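Local coordinates for Serine/threonine-protein kinase PknI (Mycobacterium tuberculosis, PDB 5XLL) that acts as a membrane-bound serine/threonine kinase that slows mycobacterial growth in the infected host, its extracellular sensor domain forming the dimer of this structure, at residues W35-T40 with D147-V152; A50-D55 with V152-P157; F70-G75 with L106-Q111; G118-T123 with I136-V141. One frame throughout, in Å; residues are numbered along the deposited sequence.

Interaction 1 of 4, residues W35-T40 with D147-V152; sequences WWAFRT and DLPPAV
Ala37 and Leu148 make the central contact between an outermost strand of the sensor domain's seven-stranded antiparallel sheet, strand 36-42, and the irregular chain that follows the last strand. Their CA atoms are 6.1 Å apart, the nearest such pair across the two segments, and the contact buries just 151 Å² in total. The well-packed part is a single methyl group: Ala37 CB points at the loop and meets Leu148 CD1 at 3.8 Å and Val152 CG1 at 3.8 Å. Seen from CB, these two methyls lie about 95° apart, so they approach it from distinct directions rather than as one layer. Pro149 CD adds a looser touch at 4.4 Å from Ala37 CB. Val154 and Leu54 also pack on Ala37, and these neighbours help to bury it. Val152 presents CG1 because this branch is anti to its backbone N (chi1 171°).

The opposite character appears at Leu148 and in the turn. Leu148 is largely exposed, and its chi1 of -94° lies away from a staggered position. Pro150 and Ala151 are exposed too and stay clear of the strand. They occupy the corner of a type I beta turn from Pro149 to Val152, closed by a weak bond from Val152 N to Pro149 O at 3.3 Å. The turn brings Val152 back toward Ala37 while its corner faces outward. On its strand side Leu148 sets both methyls against one backbone carbonyl oxygen: CD1 and CD2 each lie 3.9 Å from Phe38 O.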
# COMPACT_ATOMS: atom_id res chain seq x y z
N TRP B 35 7.28 -21.17 -6.86
CA TRP B 35 6.24 -22.11 -6.45
C TRP B 35 6.20 -22.33 -4.94
O TRP B 35 7.24 -22.46 -4.27
CB TRP B 35 6.37 -23.45 -7.19
CG TRP B 35 5.90 -23.43 -8.64
CD1 TRP B 35 4.71 -23.91 -9.13
CD2 TRP B 35 6.63 -22.92 -9.78
NE1 TRP B 35 4.65 -23.72 -10.50
CE2 TRP B 35 5.81 -23.12 -10.92
CE3 TRP B 35 7.88 -22.32 -9.94
CZ2 TRP B 35 6.21 -22.73 -12.20
CZ3 TRP B 35 8.27 -21.93 -11.21
CH2 TRP B 35 7.44 -22.13 -12.32
N TRP B 36 4.98 -22.40 -4.42
CA TRP B 36 4.77 -22.35 -3.00
C TRP B 36 3.73 -23.37 -2.57
O TRP B 36 2.68 -23.55 -3.23
CB TRP B 36 4.31 -20.92 -2.61
CG TRP B 36 5.35 -19.89 -2.96
CD1 TRP B 36 5.56 -19.30 -4.18
CD2 TRP B 36 6.35 -19.36 -2.08
NE1 TRP B 36 6.62 -18.42 -4.11
CE2 TRP B 36 7.12 -18.44 -2.83
CE3 TRP B 36 6.67 -19.57 -0.74
CZ2 TRP B 36 8.19 -17.73 -2.27
CZ3 TRP B 36 7.72 -18.87 -0.18
CH2 TRP B 36 8.47 -17.95 -0.95
N ALA B 37 4.03 -24.05 -1.46
CA ALA B 37 3.04 -24.91 -0.81
C ALA B 37 2.31 -24.09 0.25
O ALA B 37 2.90 -23.77 1.29
CB ALA B 37 3.74 -26.11 -0.16
N PHE B 38 1.03 -23.76 0.01
CA PHE B 38 0.25 -22.96 0.96
C PHE B 38 -0.67 -23.77 1.86
O PHE B 38 -1.22 -24.80 1.46
CB PHE B 38 -0.63 -21.95 0.22
CG PHE B 38 0.05 -20.63 -0.08
CD1 PHE B 38 0.77 -20.45 -1.25
CD2 PHE B 38 -0.09 -19.55 0.79
CE1 PHE B 38 1.36 -19.19 -1.53
CE2 PHE B 38 0.50 -18.30 0.52
CZ PHE B 38 1.22 -18.13 -0.64
N ARG B 39 -0.89 -23.25 3.06
CA ARG B 39 -1.86 -23.81 3.98
C ARG B 39 -2.49 -22.66 4.77
O ARG B 39 -1.80 -21.70 5.13
CB ARG B 39 -1.14 -24.79 4.91
CG ARG B 39 -1.79 -25.02 6.27
CD ARG B 39 -0.89 -25.90 7.12
NE ARG B 39 -1.31 -25.90 8.52
CZ ARG B 39 -0.75 -26.63 9.48
NH1 ARG B 39 0.26 -27.45 9.20
NH2 ARG B 39 -1.22 -26.55 10.72
N THR B 40 -3.80 -22.74 5.04
CA THR B 40 -4.54 -21.63 5.68
C THR B 40 -5.19 -22.03 7.00
O THR B 40 -5.78 -23.12 7.10
CB THR B 40 -5.67 -21.08 4.78
OG1 THR B 40 -5.14 -20.68 3.50
CG2 THR B 40 -6.38 -19.88 5.44
N ASP B 147 -2.61 -29.68 -5.84
CA ASP B 147 -2.65 -29.88 -4.39
C ASP B 147 -1.26 -29.86 -3.75
O ASP B 147 -0.25 -29.72 -4.44
CB ASP B 147 -3.34 -31.20 -4.05
CG ASP B 147 -4.68 -31.33 -4.74
OD1 ASP B 147 -4.71 -31.92 -5.84
OD2 ASP B 147 -5.69 -30.83 -4.18
N LEU B 148 -1.24 -29.98 -2.41
CA LEU B 148 -0.01 -30.11 -1.65
C LEU B 148 0.80 -31.31 -2.15
O LEU B 148 0.24 -32.41 -2.31
CB LEU B 148 -0.34 -30.35 -0.17
CG LEU B 148 -0.41 -29.21 0.86
CD1 LEU B 148 0.58 -28.12 0.52
CD2 LEU B 148 -1.84 -28.64 1.04
N PRO B 149 2.11 -31.11 -2.39
CA PRO B 149 3.00 -32.24 -2.71
C PRO B 149 3.21 -33.04 -1.43
O PRO B 149 3.42 -32.44 -0.37
CB PRO B 149 4.32 -31.57 -3.12
CG PRO B 149 4.05 -30.06 -3.11
CD PRO B 149 2.85 -29.85 -2.24
N PRO B 150 3.17 -34.38 -1.53
CA PRO B 150 3.24 -35.23 -0.33
C PRO B 150 4.55 -35.07 0.45
O PRO B 150 4.57 -35.24 1.69
CB PRO B 150 3.13 -36.65 -0.89
CG PRO B 150 3.59 -36.53 -2.34
CD PRO B 150 3.13 -35.17 -2.78
N ALA B 151 5.63 -34.74 -0.25
CA ALA B 151 6.94 -34.67 0.41
C ALA B 151 7.18 -33.37 1.19
O ALA B 151 8.32 -33.11 1.58
CB ALA B 151 8.06 -34.88 -0.61
N VAL B 152 6.14 -32.57 1.42
CA VAL B 152 6.32 -31.18 1.89
C VAL B 152 5.37 -30.77 3.02
O VAL B 152 4.15 -30.82 2.87
CB VAL B 152 6.18 -30.15 0.73
CG1 VAL B 152 6.14 -28.72 1.26
CG2 VAL B 152 7.30 -30.32 -0.27

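Interaction 2 of 4, residues A50-D55 with V152-P157; sequences AATMLD and VTVPDP
Thr52 and Ala50 point from strand 47-53 of the antiparallel sheet toward the extended tail 152-157, which runs along them in nearly the reverse direction (158° between end-to-end vectors). The tail is not itself a regular strand, and side chains rather than backbone pairing join the two, burying 325 Å². The rotation of Thr52 decides the one polar link. With chi1 at -67°, OG1 is anti to the carbonyl carbon and donates to Thr153 O at 3.0 Å. The donor lies in the carbonyl plane, on a lone pair, with a C=O...O angle of 143°. That rotation leaves CG2 anti to the backbone N; the Thr52 and Val152 side chains lie past one another, pointing in opposite senses, with Thr52 CG2 4.1 Å from Val152 CG1. The hydroxyl is also lined with carbon: Pro155 CD lies 3.7 Å from Thr52 OG1, and Val154 CG2 lies 3.9 Å from the same atom.

Val154 divides its two methyls between neighbours. CG2 faces Thr52, whereas CG1, anti to the backbone N, reaches Ala50 O at 3.4 Å and also touches Ala50 CB. The buried Val154 side chain packs on Ala37 of the adjoining strand as well, so it bears on two strands at once. At the other end of the strand segment, Leu54 sends CD2 across Val152, 3.9 Å from Val152 CG2. The tail closes over Ala50 with a proline ring: Pro157 CG lies 4.0 Å from Ala50 CB and 3.8 Å from Ala50 N.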
# COMPACT_ATOMS: atom_id res chain seq x y z
N ALA B 50 0.23 -19.69 5.49
CA ALA B 50 1.68 -19.90 5.46
C ALA B 50 2.06 -20.69 4.22
O ALA B 50 1.26 -21.48 3.68
CB ALA B 50 2.17 -20.62 6.73
N ALA B 51 3.28 -20.46 3.76
CA ALA B 51 3.73 -21.08 2.52
C ALA B 51 5.19 -21.50 2.63
O ALA B 51 6.05 -20.72 3.10
CB ALA B 51 3.53 -20.14 1.33
N THR B 52 5.46 -22.72 2.17
CA THR B 52 6.81 -23.23 2.09
C THR B 52 7.23 -23.15 0.63
O THR B 52 6.49 -23.57 -0.26
CB THR B 52 6.87 -24.72 2.52
OG1 THR B 52 6.57 -24.82 3.92
CG2 THR B 52 8.25 -25.31 2.24
N MSE B 53 8.42 -22.63 0.37
CA MSE B 53 8.83 -22.48 -1.01
C MSE B 53 9.30 -23.80 -1.62
O MSE B 53 10.01 -24.58 -0.98
CB MSE B 53 9.91 -21.40 -1.14
CG MSE B 53 10.23 -21.08 -2.59
SE MSE B 53 11.57 -19.65 -2.74
CE MSE B 53 11.85 -19.82 -4.65
N LEU B 54 8.88 -24.04 -2.86
CA LEU B 54 9.15 -25.32 -3.51
C LEU B 54 10.33 -25.17 -4.44
O LEU B 54 10.76 -24.05 -4.73
CB LEU B 54 7.91 -25.80 -4.28
CG LEU B 54 6.66 -25.96 -3.40
CD1 LEU B 54 5.42 -26.35 -4.22
CD2 LEU B 54 6.91 -26.99 -2.28
N ASP B 55 10.90 -26.28 -4.88
CA ASP B 55 12.13 -26.24 -5.65
C ASP B 55 11.86 -25.78 -7.07
O ASP B 55 10.87 -26.18 -7.69
CB ASP B 55 12.85 -27.59 -5.64
CG ASP B 55 14.23 -27.52 -6.27
OD1 ASP B 55 14.33 -27.60 -7.52
OD2 ASP B 55 15.22 -27.38 -5.51
N VAL B 152 6.14 -32.57 1.42
CA VAL B 152 6.32 -31.18 1.89
C VAL B 152 5.37 -30.77 3.02
O VAL B 152 4.15 -30.82 2.87
CB VAL B 152 6.18 -30.15 0.73
CG1 VAL B 152 6.14 -28.72 1.26
CG2 VAL B 152 7.30 -30.32 -0.27
N THR B 153 5.94 -30.35 4.14
CA THR B 153 5.13 -29.87 5.25
C THR B 153 4.93 -28.37 5.10
O THR B 153 5.80 -27.68 4.55
CB THR B 153 5.82 -30.11 6.61
OG1 THR B 153 6.56 -28.93 6.97
CG2 THR B 153 6.78 -31.30 6.53
N VAL B 154 3.81 -27.85 5.58
CA VAL B 154 3.71 -26.43 5.79
C VAL B 154 3.42 -26.21 7.26
O VAL B 154 2.55 -26.89 7.83
CB VAL B 154 2.64 -25.79 4.89
CG1 VAL B 154 2.57 -24.29 5.12
CG2 VAL B 154 2.95 -26.10 3.44
N PRO B 155 4.16 -25.29 7.90
CA PRO B 155 3.90 -25.08 9.33
C PRO B 155 2.52 -24.45 9.52
O PRO B 155 1.98 -23.90 8.55
CB PRO B 155 4.96 -24.05 9.74
CG PRO B 155 5.95 -24.00 8.59
CD PRO B 155 5.18 -24.38 7.36
N ASP B 156 1.99 -24.55 10.73
CA ASP B 156 0.74 -23.90 11.12
C ASP B 156 0.93 -22.38 11.17
O ASP B 156 1.82 -21.90 11.87
CB ASP B 156 0.31 -24.42 12.50
CG ASP B 156 -0.72 -23.54 13.17
OD1 ASP B 156 -0.35 -22.77 14.09
OD2 ASP B 156 -1.91 -23.61 12.77
N PRO B 157 0.11 -21.62 10.42
CA PRO B 157 0.28 -20.15 10.37
C PRO B 157 0.32 -19.50 11.77
O PRO B 157 1.12 -18.58 12.00
CB PRO B 157 -0.96 -19.69 9.60
CG PRO B 157 -1.32 -20.85 8.71
CD PRO B 157 -0.90 -22.10 9.45

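Interaction 3 of 4, residues F70-G75 with L106-Q111; sequences FLMQFG and LALRPQ
Leu106 is held at its backbone N by a hydrogen bond to Ser81 OG of the intervening strand 78-91, while its carbonyl O is met by CE of selenomethionine Met72, 3.4 Å away. The Met72 chain bends at its last torsion (chi3 84°), which carries CE onto the Leu106 carbonyl and within 4.2 Å of Leu108 CB. Leu106 CD2 comes to the Phe70 ring edge, in its plane, 3.9 Å from Phe70 CZ, and the two side chains cross at about a right angle. One face of the same ring carries Met72 CG, 4.0 Å above the plane and offset toward the rim. Farther along, Pro110 CG touches the edge of the Phe74 ring, 4.0 Å from CE2, at the more exposed end. On the far side of strand 97-110, Arg109 NE hydrogen-bonds to Glu76 O of the second subunit.

The segment axes approach only to 8.8 Å: the strands are not paired directly, strand 78-91 lying between them. Its Trp79 packs on Met72 and Leu108 and meets Phe74 edge-to-face. This belongs to the domain's antiparallel meander, in which strands 70-75, 78-91 and 97-110 follow one another; the 48° between the outer two is consistent with a marked twist.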
# COMPACT_ATOMS: atom_id res chain seq x y z
N PHE B 70 6.62 -18.37 4.30
CA PHE B 70 5.98 -17.15 3.84
C PHE B 70 4.65 -16.92 4.56
O PHE B 70 3.67 -17.63 4.35
CB PHE B 70 5.76 -17.27 2.33
CG PHE B 70 5.33 -16.00 1.67
CD1 PHE B 70 5.65 -14.77 2.22
CD2 PHE B 70 4.59 -16.03 0.51
CE1 PHE B 70 5.25 -13.59 1.60
CE2 PHE B 70 4.17 -14.86 -0.11
CZ PHE B 70 4.50 -13.63 0.44
N LEU B 71 4.62 -15.90 5.42
CA LEU B 71 3.43 -15.61 6.18
C LEU B 71 2.56 -14.54 5.50
O LEU B 71 3.05 -13.46 5.17
CB LEU B 71 3.80 -15.14 7.59
CG LEU B 71 3.02 -15.74 8.78
CD1 LEU B 71 1.82 -14.89 9.17
CD2 LEU B 71 2.58 -17.17 8.48
N MSE B 72 1.29 -14.85 5.30
CA MSE B 72 0.33 -13.87 4.79
C MSE B 72 -0.88 -13.80 5.70
O MSE B 72 -1.32 -14.82 6.25
CB MSE B 72 -0.12 -14.21 3.37
CG MSE B 72 0.99 -14.30 2.34
SE MSE B 72 0.21 -14.25 0.51
CE MSE B 72 0.08 -12.26 0.38
N GLN B 73 -1.42 -12.60 5.86
CA GLN B 73 -2.63 -12.39 6.66
C GLN B 73 -3.73 -11.76 5.79
O GLN B 73 -3.47 -10.83 4.99
CB GLN B 73 -2.31 -11.50 7.85
CG GLN B 73 -3.50 -11.26 8.77
CD GLN B 73 -3.14 -10.42 9.99
OE1 GLN B 73 -2.03 -9.90 10.11
NE2 GLN B 73 -4.10 -10.29 10.92
N PHE B 74 -4.95 -12.26 5.92
CA PHE B 74 -6.06 -11.69 5.20
C PHE B 74 -6.78 -10.64 6.03
O PHE B 74 -7.26 -10.92 7.13
CB PHE B 74 -7.06 -12.77 4.77
CG PHE B 74 -8.10 -12.26 3.81
CD1 PHE B 74 -9.30 -11.71 4.28
CD2 PHE B 74 -7.87 -12.28 2.44
CE1 PHE B 74 -10.26 -11.22 3.40
CE2 PHE B 74 -8.82 -11.78 1.55
CZ PHE B 74 -10.02 -11.25 2.03
N GLY B 75 -6.86 -9.43 5.48
CA GLY B 75 -7.65 -8.38 6.09
C GLY B 75 -8.01 -7.30 5.09
O GLY B 75 -7.22 -7.00 4.18
N LEU B 106 4.09 -8.39 -0.29
CA LEU B 106 3.22 -8.84 -1.38
C LEU B 106 1.78 -8.68 -0.96
O LEU B 106 1.39 -9.13 0.13
CB LEU B 106 3.47 -10.31 -1.70
CG LEU B 106 2.57 -10.95 -2.77
CD1 LEU B 106 2.75 -10.24 -4.11
CD2 LEU B 106 2.91 -12.43 -2.92
N ALA B 107 0.98 -8.06 -1.82
CA ALA B 107 -0.45 -7.98 -1.55
C ALA B 107 -1.19 -8.77 -2.63
O ALA B 107 -0.86 -8.66 -3.81
CB ALA B 107 -0.91 -6.52 -1.51
N LEU B 108 -2.19 -9.55 -2.24
CA LEU B 108 -2.87 -10.42 -3.19
C LEU B 108 -4.40 -10.40 -3.01
O LEU B 108 -4.93 -10.79 -1.97
CB LEU B 108 -2.34 -11.85 -3.04
CG LEU B 108 -1.53 -12.52 -4.17
CD1 LEU B 108 -0.62 -11.59 -4.94
CD2 LEU B 108 -0.74 -13.70 -3.61
N ARG B 109 -5.12 -9.97 -4.05
CA ARG B 109 -6.57 -9.85 -3.98
C ARG B 109 -7.29 -10.99 -4.71
O ARG B 109 -7.08 -11.22 -5.91
CB ARG B 109 -6.99 -8.47 -4.49
CG ARG B 109 -6.18 -7.41 -3.78
CD ARG B 109 -6.21 -6.10 -4.44
NE ARG B 109 -4.95 -5.76 -5.08
CZ ARG B 109 -3.98 -5.04 -4.51
NH1 ARG B 109 -4.09 -4.62 -3.26
NH2 ARG B 109 -2.89 -4.76 -5.22
N PRO B 110 -8.15 -11.73 -3.98
CA PRO B 110 -8.75 -12.95 -4.51
C PRO B 110 -9.79 -12.65 -5.60
O PRO B 110 -10.48 -11.62 -5.52
CB PRO B 110 -9.40 -13.60 -3.28
CG PRO B 110 -9.68 -12.45 -2.35
CD PRO B 110 -8.60 -11.42 -2.60
N GLN B 111 -9.87 -13.54 -6.59
CA GLN B 111 -10.77 -13.41 -7.73
C GLN B 111 -11.65 -14.66 -7.87
O GLN B 111 -11.22 -15.76 -7.49
CB GLN B 111 -9.94 -13.22 -9.02
CG GLN B 111 -10.20 -11.91 -9.78
CD GLN B 111 -9.67 -10.68 -9.07
OE1 GLN B 111 -9.59 -10.64 -7.84
NE2 GLN B 111 -9.29 -9.66 -9.84

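Interaction 4 of 4, residues G118-T123 with I136-V141; sequences GEMVVT and IRIPAV
Met120 N and Ile138 O form the shortest hydrogen bond between these two segments of an antiparallel beta hairpin, 2.7 Å with an N-H...O angle of 162°. Ile138 N returns the bond to Met120 O at 2.8 Å. The pairs Gly118-Ala140 and Val122-Ile136 are likewise doubly bonded, giving six backbone bonds along strands 116-124 and 135-142. Between Gly118-Ala140 and Met120-Ile138, Glu119 and Pro139 occupy a non-hydrogen-bonded position with CA atoms 4.2 Å apart. Proline, lacking an N-H, therefore breaks no bond of the ladder, and its strand is one of the two outermost in this chain.

A salt bridge lies over the ladder on the Val121-Arg137 face. Arg137 NH1 reaches Glu119 OE2 at 3.0 Å, but the bond is weak because its N-H...O angle is only 134°, although the carboxylate and guanidinium planes are within 19° of each other. Glu119 CG sits in the crowded position between backbone N and carbonyl carbon, and the extended remainder of the chain runs obliquely across Arg137. Its OE1 consequently rests against the arginine's aliphatic part, 3.6 Å from Arg137 CB. Val121 lies alongside Arg137, pointing the same way, with CG1 3.7 Å from NH1. Arg137 also packs on Lys80 of the second subunit, and Glu119 on Glu76 of that subunit.

Met120, Val122, Ile136, Ile138 and Ala140 share the other face. Selenomethionine Met120 and Ile138 lie side by side, their ends closely packed. The apolar row continues where Val122 CB faces Ile136 CB at 4.2 Å, and Val122 CG2 stands 4.3 Å from Ile138 CD1.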
# COMPACT_ATOMS: atom_id res chain seq x y z
N GLY B 118 -2.57 -8.93 -7.63
CA GLY B 118 -2.15 -7.84 -6.77
C GLY B 118 -0.79 -7.34 -7.17
O GLY B 118 -0.50 -7.20 -8.37
N GLU B 119 0.07 -7.08 -6.19
CA GLU B 119 1.39 -6.52 -6.48
C GLU B 119 2.39 -6.71 -5.35
O GLU B 119 2.04 -6.90 -4.18
CB GLU B 119 1.28 -5.01 -6.79
CG GLU B 119 0.67 -4.24 -5.62
CD GLU B 119 0.34 -2.78 -5.92
OE1 GLU B 119 0.32 -2.37 -7.11
OE2 GLU B 119 0.09 -2.03 -4.96
N MSE B 120 3.66 -6.61 -5.71
CA MSE B 120 4.71 -6.51 -4.73
C MSE B 120 4.97 -5.02 -4.59
O MSE B 120 4.96 -4.28 -5.59
CB MSE B 120 5.94 -7.17 -5.27
CG MSE B 120 7.08 -7.22 -4.28
SE MSE B 120 8.26 -8.68 -4.79
CE MSE B 120 9.63 -7.71 -5.79
N VAL B 121 5.20 -4.57 -3.35
CA VAL B 121 5.48 -3.16 -3.09
C VAL B 121 6.83 -2.99 -2.41
O VAL B 121 7.05 -3.48 -1.30
CB VAL B 121 4.37 -2.54 -2.24
CG1 VAL B 121 4.53 -1.03 -2.17
CG2 VAL B 121 3.00 -2.90 -2.80
N VAL B 122 7.74 -2.31 -3.10
CA VAL B 122 9.07 -2.03 -2.58
C VAL B 122 9.14 -0.53 -2.22
O VAL B 122 8.89 0.34 -3.07
CB VAL B 122 10.17 -2.48 -3.59
CG1 VAL B 122 11.58 -2.26 -3.04
CG2 VAL B 122 9.99 -3.96 -3.98
N THR B 123 9.43 -0.24 -0.95
CA THR B 123 9.60 1.14 -0.48
C THR B 123 11.03 1.41 -0.04
O THR B 123 11.61 0.63 0.70
CB THR B 123 8.70 1.45 0.70
OG1 THR B 123 7.35 1.13 0.37
CG2 THR B 123 8.79 2.94 1.04
N ILE B 136 8.17 1.57 -5.50
CA ILE B 136 8.04 0.70 -6.66
C ILE B 136 6.94 -0.36 -6.48
O ILE B 136 6.97 -1.12 -5.50
CB ILE B 136 9.35 -0.02 -6.94
CG1 ILE B 136 10.45 1.01 -7.22
CG2 ILE B 136 9.19 -1.01 -8.10
CD1 ILE B 136 11.87 0.41 -7.36
N ARG B 137 6.00 -0.42 -7.42
CA ARG B 137 4.99 -1.48 -7.43
C ARG B 137 5.16 -2.45 -8.62
O ARG B 137 5.34 -2.02 -9.76
CB ARG B 137 3.57 -0.89 -7.42
CG ARG B 137 3.42 0.24 -6.41
CD ARG B 137 2.01 0.82 -6.39
NE ARG B 137 1.90 1.85 -5.35
CZ ARG B 137 1.65 1.60 -4.07
NH1 ARG B 137 1.47 0.35 -3.65
NH2 ARG B 137 1.56 2.61 -3.19
N ILE B 138 5.12 -3.76 -8.34
CA ILE B 138 5.31 -4.78 -9.38
C ILE B 138 4.11 -5.69 -9.42
O ILE B 138 3.80 -6.38 -8.44
CB ILE B 138 6.59 -5.59 -9.13
CG1 ILE B 138 7.75 -4.63 -8.85
CG2 ILE B 138 6.91 -6.46 -10.34
CD1 ILE B 138 8.74 -5.13 -7.90
N PRO B 139 3.38 -5.68 -10.54
CA PRO B 139 2.17 -6.50 -10.58
C PRO B 139 2.48 -7.99 -10.35
O PRO B 139 3.52 -8.52 -10.80
CB PRO B 139 1.61 -6.26 -11.99
CG PRO B 139 2.16 -4.91 -12.38
CD PRO B 139 3.56 -4.89 -11.78
N ALA B 140 1.55 -8.66 -9.67
CA ALA B 140 1.72 -10.03 -9.26
C ALA B 140 0.45 -10.82 -9.51
O ALA B 140 -0.69 -10.31 -9.36
CB ALA B 140 2.11 -10.09 -7.76
N VAL B 141 0.65 -12.07 -9.91
CA VAL B 141 -0.43 -13.00 -10.13
C VAL B 141 -0.09 -14.31 -9.41
O VAL B 141 1.04 -14.82 -9.52
CB VAL B 141 -0.57 -13.26 -11.65
CG1 VAL B 141 -1.58 -14.38 -11.91
CG2 VAL B 141 -0.97 -11.98 -12.38

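In the fold
All four contacts bear on one antiparallel sheet, but at different levels. Interactions 1 and 2 hold the same tail against neighbouring strands 36-42 and 47-53. They share Val152, and their centres are about 6 Å apart; interaction 1 is a sparse, apolar surface contact, whereas interaction 2 is more buried and adds a hydroxyl-to-carbonyl bond. Interaction 3 is partly buried and joins side chains of second-neighbour strands. Interaction 4 is true strand pairing, the most extensive at 516 Å², with exposed residues beside buried ones. It does not touch interaction 2, whose centre is about 22 Å away. Interactions 3 and 4 meet through adjacent strands, Ala107 beside Glu119, and both reach the second subunit.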